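Local coordinates for protein fructose transport system repressor FruR (Pseudomonas putida, PDB 3O74) that regulates transcription as both repressor and activator, probably by binding DNA in the manner of the LacI family, with fructose 1-phosphate as its preferred effector, at residues 52-56 with 57-61; 66-69 with 70-74; 188-191 with 192-195. All blocks are in the same frame, centred on the assembly; numbering follows the deposited sequence. Where two conformers were deposited one is given.

Contact 1. Residues 52-56 with 57-61; sequences QLFRA and RRCDA
With chi1 of Leu53 at -179°, its CG trans to the backbone N, and the chain of Arg57 bent at chi2 (46°), the Leu53 methyl and the Arg57 guanidinium come together one helical turn apart. Leu53 CD1 lies over one face of the guanidinium, offset toward its rim, 3.5 Å from Arg57 NH1. The aliphatic part of Arg57 folds back over Leu53 O, its CD 3.2 Å away, and the same oxygen accepts the bond from Arg57 N at 2.9 Å. Just beyond, the helix ends in a Schellman motif. Arg58 N reaches back to Arg55 O (3.0 Å, from above the carbonyl plane), and the positive phi of Arg58, 63°, then turns the chain so that Cys59 N makes a weak bond to Phe54 O at 3.4 Å. In one of two deposited conformers, Cys59 SG approaches the edge of the Phe54 ring, 4.7 Å from its centroid, a sulfur-aromatic contact as uncertain as that conformer. The ring also packs on Ile8 and Leu36 of the central sheet, and Leu53 on Leu36 of the second subunit, while Arg57 packs on Arg57 of that subunit.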
# COMPACT_ATOMS: atom_id res chain seq x y z
N GLN B 52 5.87 13.21 -19.70
CA GLN B 52 6.46 12.94 -21.00
C GLN B 52 6.35 11.46 -21.34
O GLN B 52 6.15 11.09 -22.49
CB GLN B 52 7.92 13.36 -21.03
CG GLN B 52 8.13 14.86 -20.93
CD GLN B 52 7.32 15.62 -21.96
OE1 GLN B 52 6.28 16.20 -21.66
NE2 GLN B 52 7.81 15.63 -23.20
N LEU B 53 6.47 10.63 -20.31
CA LEU B 53 6.39 9.18 -20.48
C LEU B 53 5.01 8.77 -20.97
O LEU B 53 4.88 8.05 -21.96
CB LEU B 53 6.71 8.48 -19.17
CG LEU B 53 6.68 6.95 -19.21
CD1 LEU B 53 7.68 6.43 -20.22
CD2 LEU B 53 6.96 6.38 -17.83
N PHE B 54 3.97 9.23 -20.28
CA PHE B 54 2.61 8.85 -20.63
C PHE B 54 2.13 9.47 -21.93
O PHE B 54 1.20 8.97 -22.56
CB PHE B 54 1.64 9.16 -19.49
CG PHE B 54 1.68 8.14 -18.38
CD1 PHE B 54 2.11 8.48 -17.12
CD2 PHE B 54 1.32 6.82 -18.63
CE1 PHE B 54 2.15 7.54 -16.10
CE2 PHE B 54 1.36 5.87 -17.62
CZ PHE B 54 1.78 6.23 -16.36
N ARG B 55 2.76 10.57 -22.34
CA ARG B 55 2.46 11.19 -23.62
C ARG B 55 3.04 10.37 -24.77
O ARG B 55 2.34 10.06 -25.74
CB ARG B 55 2.97 12.63 -23.66
CG ARG B 55 2.89 13.27 -25.03
CD ARG B 55 2.81 14.78 -24.92
NE ARG B 55 3.78 15.45 -25.79
CZ ARG B 55 4.81 16.17 -25.35
NH1 ARG B 55 5.00 16.31 -24.05
NH2 ARG B 55 5.63 16.74 -26.21
N ALA B 56 4.31 10.01 -24.66
CA ALA B 56 4.97 9.19 -25.66
C ALA B 56 4.34 7.80 -25.72
O ALA B 56 4.19 7.22 -26.80
CB ALA B 56 6.46 9.08 -25.38
N ARG B 57 3.96 7.28 -24.56
CA ARG B 57 3.27 5.99 -24.45
C ARG B 57 1.94 6.02 -25.19
O ARG B 57 1.41 4.98 -25.58
CB ARG B 57 3.03 5.64 -22.99
CG ARG B 57 4.03 4.66 -22.41
CD ARG B 57 5.45 5.03 -22.78
NE ARG B 57 6.36 3.90 -22.59
CZ ARG B 57 7.65 3.93 -22.88
NH1 ARG B 57 8.20 5.02 -23.38
NH2 ARG B 57 8.40 2.85 -22.68
N ARG B 58 1.41 7.22 -25.37
CA ARG B 58 0.12 7.42 -26.03
C ARG B 58 -1.06 6.78 -25.30
O ARG B 58 -1.92 6.16 -25.92
CB ARG B 58 0.18 6.92 -27.48
CG ARG B 58 0.47 8.02 -28.50
CD ARG B 58 0.85 7.45 -29.86
NE ARG B 58 2.10 6.68 -29.79
CZ ARG B 58 2.17 5.36 -29.82
NH1 ARG B 58 1.06 4.63 -29.93
NH2 ARG B 58 3.35 4.75 -29.75
N CYS B 59 -1.10 6.91 -23.97
CA CYS B 59 -2.24 6.42 -23.21
C CYS B 59 -3.50 7.18 -23.63
O CYS B 59 -3.44 8.36 -23.97
CB CYS B 59 -2.00 6.56 -21.71
SG CYS B 59 -0.65 5.53 -21.07
N ASP B 60 -4.64 6.50 -23.61
CA ASP B 60 -5.90 7.09 -24.05
C ASP B 60 -6.41 8.16 -23.09
O ASP B 60 -7.11 9.09 -23.49
CB ASP B 60 -6.96 6.01 -24.26
CG ASP B 60 -6.61 5.07 -25.40
OD1 ASP B 60 -5.63 5.35 -26.13
OD2 ASP B 60 -7.31 4.05 -25.56
N ALA B 61 -6.06 8.02 -21.82
CA ALA B 61 -6.39 9.03 -20.82
C ALA B 61 -5.42 8.93 -19.67
O ALA B 61 -4.80 7.89 -19.45
CB ALA B 61 -7.83 8.87 -20.34

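Contact 2. Residues 66-69 with 70-74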
# COMPACT_ATOMS: atom_id res chain seq x y z
N SER B 66 -1.74 15.18 -8.67
CA SER B 66 -0.58 15.99 -8.98
C SER B 66 0.09 16.61 -7.75
O SER B 66 -0.54 16.81 -6.72
CB SER B 66 -0.98 17.10 -9.96
OG SER B 66 0.14 17.86 -10.38
N CYS B 67 1.38 16.90 -7.88
CA CYS B 67 2.10 17.63 -6.84
C CYS B 67 2.63 18.95 -7.38
O CYS B 67 3.38 19.65 -6.71
CB CYS B 67 3.24 16.79 -6.26
SG CYS B 67 4.61 16.48 -7.39
N LEU B 68 2.22 19.30 -8.60
CA LEU B 68 2.70 20.51 -9.27
C LEU B 68 2.01 21.78 -8.75
O LEU B 68 0.91 21.71 -8.19
CB LEU B 68 2.52 20.39 -10.79
CG LEU B 68 3.21 19.23 -11.51
CD1 LEU B 68 2.95 19.30 -13.01
CD2 LEU B 68 4.70 19.22 -11.22
N PRO B 69 2.66 22.94 -8.93
CA PRO B 69 2.05 24.23 -8.60
C PRO B 69 0.92 24.56 -9.57
O PRO B 69 0.99 24.17 -10.73
CB PRO B 69 3.20 25.23 -8.79
CG PRO B 69 4.44 24.40 -8.79
CD PRO B 69 4.05 23.08 -9.37
N PRO B 70 -0.11 25.29 -9.10
CA PRO B 70 -1.25 25.64 -9.96
C PRO B 70 -0.82 26.55 -11.10
O PRO B 70 -1.48 26.62 -12.13
CB PRO B 70 -2.18 26.39 -9.01
CG PRO B 70 -1.28 26.95 -7.96
CD PRO B 70 -0.20 25.92 -7.78
N GLU B 71 0.30 27.25 -10.90
CA GLU B 71 0.85 28.13 -11.91
C GLU B 71 1.38 27.32 -13.09
O GLU B 71 1.46 27.82 -14.22
CB GLU B 71 1.98 28.97 -11.31
CG GLU B 71 1.87 29.18 -9.81
CD GLU B 71 3.08 28.67 -9.06
OE1 GLU B 71 4.14 28.49 -9.69
OE2 GLU B 71 2.97 28.44 -7.84
N ASP B 72 1.74 26.08 -12.82
CA ASP B 72 2.22 25.17 -13.85
C ASP B 72 1.08 24.86 -14.82
O ASP B 72 -0.04 24.57 -14.39
CB ASP B 72 2.75 23.88 -13.20
CG ASP B 72 3.48 22.98 -14.18
OD1 ASP B 72 4.64 22.62 -13.90
OD2 ASP B 72 2.90 22.63 -15.23
N ASP B 73 1.35 24.92 -16.11
CA ASP B 73 0.31 24.70 -17.11
C ASP B 73 0.66 23.53 -18.03
O ASP B 73 0.21 23.48 -19.17
CB ASP B 73 0.06 25.97 -17.93
CG ASP B 73 1.33 26.51 -18.57
OD1 ASP B 73 2.36 25.81 -18.57
OD2 ASP B 73 1.29 27.65 -19.09
N SER B 74 1.45 22.60 -17.51
CA SER B 74 1.85 21.43 -18.27
C SER B 74 0.65 20.57 -18.68
O SER B 74 0.59 20.10 -19.82
CB SER B 74 2.88 20.60 -17.50
OG SER B 74 2.46 20.34 -16.17
O HOH W 1 -0.88 23.49 -12.30
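Leu68 and Pro69 carry the meeting with residues 70-74, and Ser66 sets up their approach. Ser66 OG accepts the N-H of Leu68 at 3.1 Å, an ST turn at the entry to Leu68; the same hydroxyl is hydrogen-bonded to Glu47 OE2, and Glu47 OE1 takes Cys67 N. Leu68 then directs its CD1 across the loop, 3.4 Å from Ser74 OG and 3.8 Å from Asp72 OD1, so that one methyl lies against two polar groups. Both of these atoms have partners on helix 44-56: Ser74 OG is hydrogen-bonded to Gln51 OE1, and Asp72 OD1 forms a salt bridge with Arg48 NE. The other carboxylate oxygen, Asp72 OD2, accepts Ser74 N at 2.7 Å, nearly along its C-O axis, in an Asx turn that ties the carboxylate to residue 74. Chi1 of Asp72, -170°, swings its carboxylate away from the backbone N and beside the carbonyl carbon, over toward Ser74. Pro69 starts a type I beta turn closed by Asp72 N on Pro69 O (2.9 Å). A water modelled 2.5 Å from Pro69 O and 2.5 Å from Asp72 O would join the same two residues, although distances this short make its exact position doubtful. The Glu71 carboxylate comes back across the Pro69 ring, its OE2 3.4 Å from Pro69 CB. The whole loop runs from strand 61-64 to helix 74-80 and lies against helix 44-56: Leu68 packs on Pro44, Glu47 and Gln51 there and on Tyr75 of the following helix.

Contact 3. Residues 188-191 with 192-195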
# COMPACT_ATOMS: atom_id res chain seq x y z
N SER B 188 -3.59 13.31 7.43
CA SER B 188 -3.22 12.12 6.67
C SER B 188 -2.76 11.02 7.61
O SER B 188 -2.05 11.27 8.59
CB SER B 188 -2.11 12.45 5.68
OG SER B 188 -1.64 11.28 5.04
N TYR B 189 -3.17 9.79 7.32
CA TYR B 189 -2.81 8.66 8.17
C TYR B 189 -1.30 8.49 8.31
O TYR B 189 -0.81 8.11 9.38
CB TYR B 189 -3.44 7.35 7.69
CG TYR B 189 -3.05 6.20 8.58
CD1 TYR B 189 -3.61 6.06 9.84
CD2 TYR B 189 -2.10 5.27 8.18
CE1 TYR B 189 -3.25 5.02 10.67
CE2 TYR B 189 -1.73 4.22 9.01
CZ TYR B 189 -2.31 4.10 10.25
OH TYR B 189 -1.95 3.06 11.08
N VAL B 190 -0.56 8.76 7.24
CA VAL B 190 0.89 8.59 7.30
C VAL B 190 1.51 9.56 8.30
O VAL B 190 2.52 9.25 8.94
CB VAL B 190 1.57 8.74 5.92
CG1 VAL B 190 1.51 10.17 5.43
CG2 VAL B 190 3.01 8.27 5.99
N LEU B 191 0.92 10.75 8.42
CA LEU B 191 1.37 11.71 9.41
C LEU B 191 1.07 11.21 10.81
O LEU B 191 1.87 11.38 11.72
CB LEU B 191 0.73 13.08 9.19
CG LEU B 191 1.17 13.84 7.94
CD1 LEU B 191 0.31 15.08 7.71
CD2 LEU B 191 2.64 14.20 8.03
N LEU B 192 -0.09 10.57 10.98
CA LEU B 192 -0.44 9.98 12.27
C LEU B 192 0.58 8.93 12.70
O LEU B 192 0.86 8.76 13.88
CB LEU B 192 -1.83 9.35 12.21
CG LEU B 192 -2.34 8.76 13.53
CD1 LEU B 192 -2.48 9.84 14.60
CD2 LEU B 192 -3.66 8.01 13.34
N GLN B 193 1.13 8.21 11.72
CA GLN B 193 2.12 7.18 12.01
C GLN B 193 3.34 7.78 12.69
O GLN B 193 3.92 7.17 13.60
CB GLN B 193 2.55 6.48 10.73
CG GLN B 193 1.48 5.63 10.09
CD GLN B 193 2.01 4.85 8.90
OE1 GLN B 193 2.92 4.05 9.04
NE2 GLN B 193 1.44 5.10 7.73
N GLY B 194 3.75 8.96 12.24
CA GLY B 194 4.87 9.66 12.84
C GLY B 194 4.51 10.11 14.24
O GLY B 194 5.34 10.07 15.15
N VAL B 195 3.27 10.55 14.40
CA VAL B 195 2.76 10.93 15.71
C VAL B 195 2.89 9.76 16.68
O VAL B 195 3.34 9.92 17.81
CB VAL B 195 1.29 11.39 15.64
CG1 VAL B 195 0.67 11.40 17.02
CG2 VAL B 195 1.19 12.77 14.97
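This is a local, mostly buried contact within the opening turns of helix 189-201, between side chains three and four residues apart, centred on Tyr189 with Leu192 and Gln193. The Tyr189 ring is reached obliquely from two directions. Its CD1 and CE1 each lie 4.0 Å from Leu192 CD2, whereas CE2 meets the aliphatic stem of Gln193, 3.7 Å from its CG. A chi1 of 180° carries the ring away from the backbone N and beside the carbonyl carbon, leaning it along the helix toward both partners. The two chains of Tyr189 and Gln193 cross at about a right angle, with ring and amide planes 34° apart; the amide N and O are probably interchanged in the model, and nothing here rests on which is which. This helix is the middle of a beta-alpha-beta crossover from strand 183-186 to strand 210-214, and Leu192 and Val195 face back onto the first of these, both touching Thr186. The backbone supports the helical assignment: Leu192 N bonds Ser188 O at 3.2 Å, Val195 N bonds Leu191 O at 3.1 Å, and Gln193 N reaches Tyr189 O at 3.0 Å. Ser188 occupies the N-cap position, and its OG is hydrogen-bonded to a glycerol, probably from the crystallisation liquor. Toward the second subunit, Tyr189 packs on Leu219 of that chain, whose Gln218 donates to Gln193 O.

Contacts 1, 2 and 3 come in series along the chain. The first two are neighbours: strand 61-64 runs from the end of contact 1 to just before contact 2, and helix 44-56 supplies the first segment of one and the packing surface of the other, with centres about 18 Å apart and nearest atoms about 7 Å. Contact 3 belongs to the other half of the periplasmic-binding-protein-like fold, next to strand 183-186; its centre lies about 34 Å from that of contact 1, on the opposite side of the chain's centre, and about 26 Å from that of contact 2. Contacts 1 and 3 both reach the second subunit, so the dimer interface involves both halves.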